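Polymeric immunoglobulin receptor (Mus musculus, PDB 4NOF) binds polymeric immunoglobulins and probably ferries them across epithelia, its cleaved ectodomain then serving as secretory component. Local coordinates at residues 83-93 against 104-112. Residues are numbered along the deposited sequence; the frame is centred on the assembly and turned at random.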
loop_
_atom_site.group_PDB
_atom_site.type_symbol
_atom_site.label_atom_id
_atom_site.label_comp_id
_atom_site.label_asym_id
_atom_site.label_seq_id
_atom_site.Cartn_x
_atom_site.Cartn_y
_atom_site.Cartn_z
ATOM N N LEU A 83 12.720 -1.601 -5.064
ATOM C CA LEU A 83 12.550 -0.492 -4.138
ATOM C C LEU A 83 13.655 0.548 -4.222
ATOM O O LEU A 83 14.837 0.191 -4.362
ATOM C CB LEU A 83 12.456 -1.009 -2.727
ATOM C CG LEU A 83 11.166 -1.777 -2.429
ATOM C CD1 LEU A 83 11.302 -2.570 -1.138
ATOM C CD2 LEU A 83 10.002 -0.814 -2.340
ATOM N N THR A 84 13.247 1.812 -4.157
ATOM C CA THR A 84 14.124 2.980 -4.115
ATOM C C THR A 84 13.996 3.720 -2.788
ATOM O O THR A 84 13.010 3.559 -2.055
ATOM C CB THR A 84 13.783 4.007 -5.219
ATOM O OG1 THR A 84 12.490 4.599 -5.000
ATOM C CG2 THR A 84 13.824 3.351 -6.592
ATOM N N HIS A 85 14.973 4.560 -2.462
ATOM C CA HIS A 85 14.825 5.303 -1.224
ATOM C C HIS A 85 13.590 6.217 -1.243
ATOM O O HIS A 85 12.948 6.439 -0.220
ATOM C CB HIS A 85 16.067 6.087 -0.822
ATOM C CG HIS A 85 15.969 6.616 0.573
ATOM N ND1 HIS A 85 15.763 7.948 0.856
ATOM C CD2 HIS A 85 15.978 5.972 1.766
ATOM C CE1 HIS A 85 15.686 8.107 2.166
ATOM N NE2 HIS A 85 15.810 6.923 2.740
ATOM N N ASN A 86 13.205 6.683 -2.415
ATOM C CA ASN A 86 12.029 7.519 -2.543
ATOM C C ASN A 86 10.707 6.786 -2.251
ATOM O O ASN A 86 9.705 7.431 -1.994
ATOM C CB ASN A 86 11.970 8.135 -3.930
ATOM C CG ASN A 86 12.940 9.319 -4.086
ATOM O OD1 ASN A 86 13.495 9.834 -3.100
ATOM N ND2 ASN A 86 13.150 9.737 -5.323
ATOM N N ASP A 87 10.730 5.454 -2.305
ATOM C CA ASP A 87 9.563 4.628 -1.934
ATOM C C ASP A 87 9.331 4.623 -0.422
ATOM O O ASP A 87 8.260 4.257 0.022
ATOM C CB ASP A 87 9.726 3.177 -2.405
ATOM C CG ASP A 87 9.688 3.028 -3.934
ATOM O OD1 ASP A 87 8.937 3.792 -4.587
ATOM O OD2 ASP A 87 10.385 2.127 -4.460
ATOM N N ALA A 88 10.332 4.980 0.368
ATOM C CA ALA A 88 10.166 4.953 1.809
ATOM C C ALA A 88 9.112 5.927 2.259
ATOM O O ALA A 88 8.975 7.027 1.706
ATOM C CB ALA A 88 11.479 5.249 2.531
ATOM N N GLY A 89 8.424 5.544 3.337
ATOM C CA GLY A 89 7.498 6.432 4.009
ATOM C C GLY A 89 6.173 5.747 4.301
ATOM O O GLY A 89 6.043 4.516 4.202
ATOM N N LEU A 90 5.195 6.572 4.664
ATOM C CA LEU A 90 3.871 6.080 5.047
ATOM C C LEU A 90 2.974 5.902 3.844
ATOM O O LEU A 90 2.990 6.724 2.924
ATOM C CB LEU A 90 3.169 7.063 5.998
ATOM C CG LEU A 90 3.795 7.139 7.403
ATOM C CD1 LEU A 90 3.261 8.363 8.156
ATOM C CD2 LEU A 90 3.589 5.851 8.178
ATOM N N TYR A 91 2.184 4.823 3.893
ATOM C CA TYR A 91 1.175 4.486 2.904
ATOM C C TYR A 91 -0.121 4.134 3.632
ATOM O O TYR A 91 -0.150 3.827 4.824
ATOM C CB TYR A 91 1.597 3.278 2.080
ATOM C CG TYR A 91 2.813 3.443 1.190
ATOM C CD1 TYR A 91 4.113 3.471 1.708
ATOM C CD2 TYR A 91 2.668 3.472 -0.202
ATOM C CE1 TYR A 91 5.188 3.579 0.874
ATOM C CE2 TYR A 91 3.760 3.550 -1.038
ATOM C CZ TYR A 91 5.022 3.624 -0.501
ATOM O OH TYR A 91 6.124 3.706 -1.373
ATOM N N ILE A 92 -1.212 4.186 2.891
ATOM C CA ILE A 92 -2.524 3.783 3.381
ATOM C C ILE A 92 -3.144 2.816 2.383
ATOM O O ILE A 92 -3.251 3.137 1.177
ATOM C CB ILE A 92 -3.488 4.983 3.622
ATOM C CG1 ILE A 92 -2.928 5.954 4.656
ATOM C CG2 ILE A 92 -4.810 4.464 4.123
ATOM C CD1 ILE A 92 -3.762 7.231 4.795
ATOM N N CYS A 93 -3.509 1.642 2.884
ATOM C CA CYS A 93 -4.375 0.675 2.162
ATOM C C CYS A 93 -5.786 1.123 2.339
ATOM O O CYS A 93 -6.173 1.480 3.471
ATOM C CB CYS A 93 -4.355 -0.681 2.821
ATOM S SG CYS A 93 -2.797 -1.534 2.864
ATOM N N LYS A 104 -5.742 0.684 6.323
ATOM C CA LYS A 104 -4.638 0.127 7.079
ATOM C C LYS A 104 -3.416 1.024 6.852
ATOM O O LYS A 104 -3.029 1.291 5.696
ATOM C CB LYS A 104 -4.323 -1.306 6.636
ATOM C CG LYS A 104 -3.089 -1.954 7.286
ATOM C CD LYS A 104 -3.283 -2.208 8.759
ATOM C CE LYS A 104 -1.964 -2.598 9.400
ATOM N NZ LYS A 104 -2.118 -2.826 10.872
ATOM N N ASN A 105 -2.820 1.487 7.947
ATOM C CA ASN A 105 -1.610 2.258 7.876
ATOM C C ASN A 105 -0.369 1.344 7.745
ATOM O O ASN A 105 -0.212 0.391 8.509
ATOM C CB ASN A 105 -1.473 3.152 9.133
ATOM C CG ASN A 105 -2.547 4.214 9.196
ATOM O OD1 ASN A 105 -2.707 4.996 8.259
ATOM N ND2 ASN A 105 -3.280 4.245 10.287
ATOM N N VAL A 106 0.536 1.727 6.848
ATOM C CA VAL A 106 1.727 0.997 6.505
ATOM C C VAL A 106 2.917 1.951 6.454
ATOM O O VAL A 106 2.791 3.105 6.008
ATOM C CB VAL A 106 1.554 0.348 5.107
ATOM C CG1 VAL A 106 2.857 -0.240 4.595
ATOM C CG2 VAL A 106 0.451 -0.715 5.173
ATOM N N ASP A 107 4.071 1.513 6.963
ATOM C CA ASP A 107 5.295 2.307 6.891
ATOM C C ASP A 107 6.355 1.443 6.229
ATOM O O ASP A 107 6.595 0.310 6.664
ATOM C CB ASP A 107 5.750 2.715 8.300
ATOM C CG ASP A 107 6.780 3.805 8.322
ATOM O OD1 ASP A 107 7.228 4.337 7.285
ATOM O OD2 ASP A 107 7.140 4.192 9.455
ATOM N N LEU A 108 6.899 1.939 5.120
ATOM C CA LEU A 108 7.978 1.278 4.425
ATOM C C LEU A 108 9.296 1.967 4.755
ATOM O O LEU A 108 9.485 3.144 4.507
ATOM C CB LEU A 108 7.726 1.288 2.915
ATOM C CG LEU A 108 8.769 0.550 2.100
ATOM C CD1 LEU A 108 8.903 -0.900 2.547
ATOM C CD2 LEU A 108 8.392 0.637 0.622
ATOM N N GLN A 109 10.200 1.217 5.360
ATOM C CA GLN A 109 11.557 1.678 5.601
ATOM C C GLN A 109 12.451 0.992 4.582
ATOM O O GLN A 109 12.447 -0.246 4.467
ATOM C CB GLN A 109 11.970 1.344 7.046
ATOM C CG GLN A 109 13.432 1.691 7.331
ATOM C CD GLN A 109 13.803 1.447 8.796
ATOM O OE1 GLN A 109 14.194 0.341 9.178
ATOM N NE2 GLN A 109 13.655 2.476 9.607
ATOM N N VAL A 110 13.141 1.793 3.796
ATOM C CA VAL A 110 14.060 1.331 2.786
ATOM C C VAL A 110 15.477 1.688 3.234
ATOM O O VAL A 110 15.824 2.848 3.435
ATOM C CB VAL A 110 13.774 1.933 1.399
ATOM C CG1 VAL A 110 14.754 1.363 0.368
ATOM C CG2 VAL A 110 12.336 1.674 0.963
ATOM N N LEU A 111 16.301 0.681 3.372
ATOM C CA LEU A 111 17.685 0.899 3.804
ATOM C C LEU A 111 18.562 1.091 2.568
ATOM O O LEU A 111 18.604 0.241 1.686
ATOM C CB LEU A 111 18.159 -0.271 4.642
ATOM C CG LEU A 111 17.679 -0.313 6.101
ATOM C CD1 LEU A 111 16.235 -0.714 6.260
ATOM C CD2 LEU A 111 18.562 -1.273 6.869
ATOM N N ALA A 112 19.229 2.216 2.526
ATOM C CA ALA A 112 19.938 2.654 1.336
ATOM C C ALA A 112 21.355 3.100 1.692
ATOM O O ALA A 112 21.603 3.459 2.807
ATOM C CB ALA A 112 19.160 3.779 0.723
#
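Tyr91 turns an aromatic ring against the aliphatic base of Leu108, Tyr91 CE1 lying 4.0 Å from Leu108 CB as the two side chains slant past each other, and illustrates how a V-type immunoglobulin domain builds its tyrosine corner. With CG beside the backbone N (chi1 -65°), the ring runs back along its own strand, and the hydroxyl reaches Asp87 O at 2.6 Å, meeting a lone pair in the carbonyl plane (C=O...OH 126°). A phenylalanine here would probably leave the Asp87 carbonyl and the Tyr60 hydroxyl without their partner. The turn is itself braced: Asp87 OD2 accepts Thr84 N from above the carboxylate plane and pairs with Arg63.

On the same face, the Cys93 SG lies 4.1 Å from Val106 CG2. The opposite face carries Leu90, whose side chain slants across that of Asp107, its CD2 3.8 Å from Asp107 CG, and Ile92, whose CG1 lies alongside Asn105 OD1 (3.7 Å), both side chains pointing the same way; Asn105 ND2 bonds Ser8 O. Past the last bridge, at Gly89 and Leu108, Val110 fits CG2 against Thr84 O (3.6 Å) and the Ala88 methyl, while the His85 ring brings CD2 edge-on to Val110 O at 3.5 Å.

Six backbone hydrogen bonds, from Gly89-Leu108 to Cys93-Lys104, fix this antiparallel hairpin. Strand 36-41 flanks it beside 89-95, and strand 11-16 runs parallel to 102-111 on the other side; across the sandwich, Cys93 is joined to Cys25 of strand 21-26, where Ile23 packs on both Cys93 and Val106.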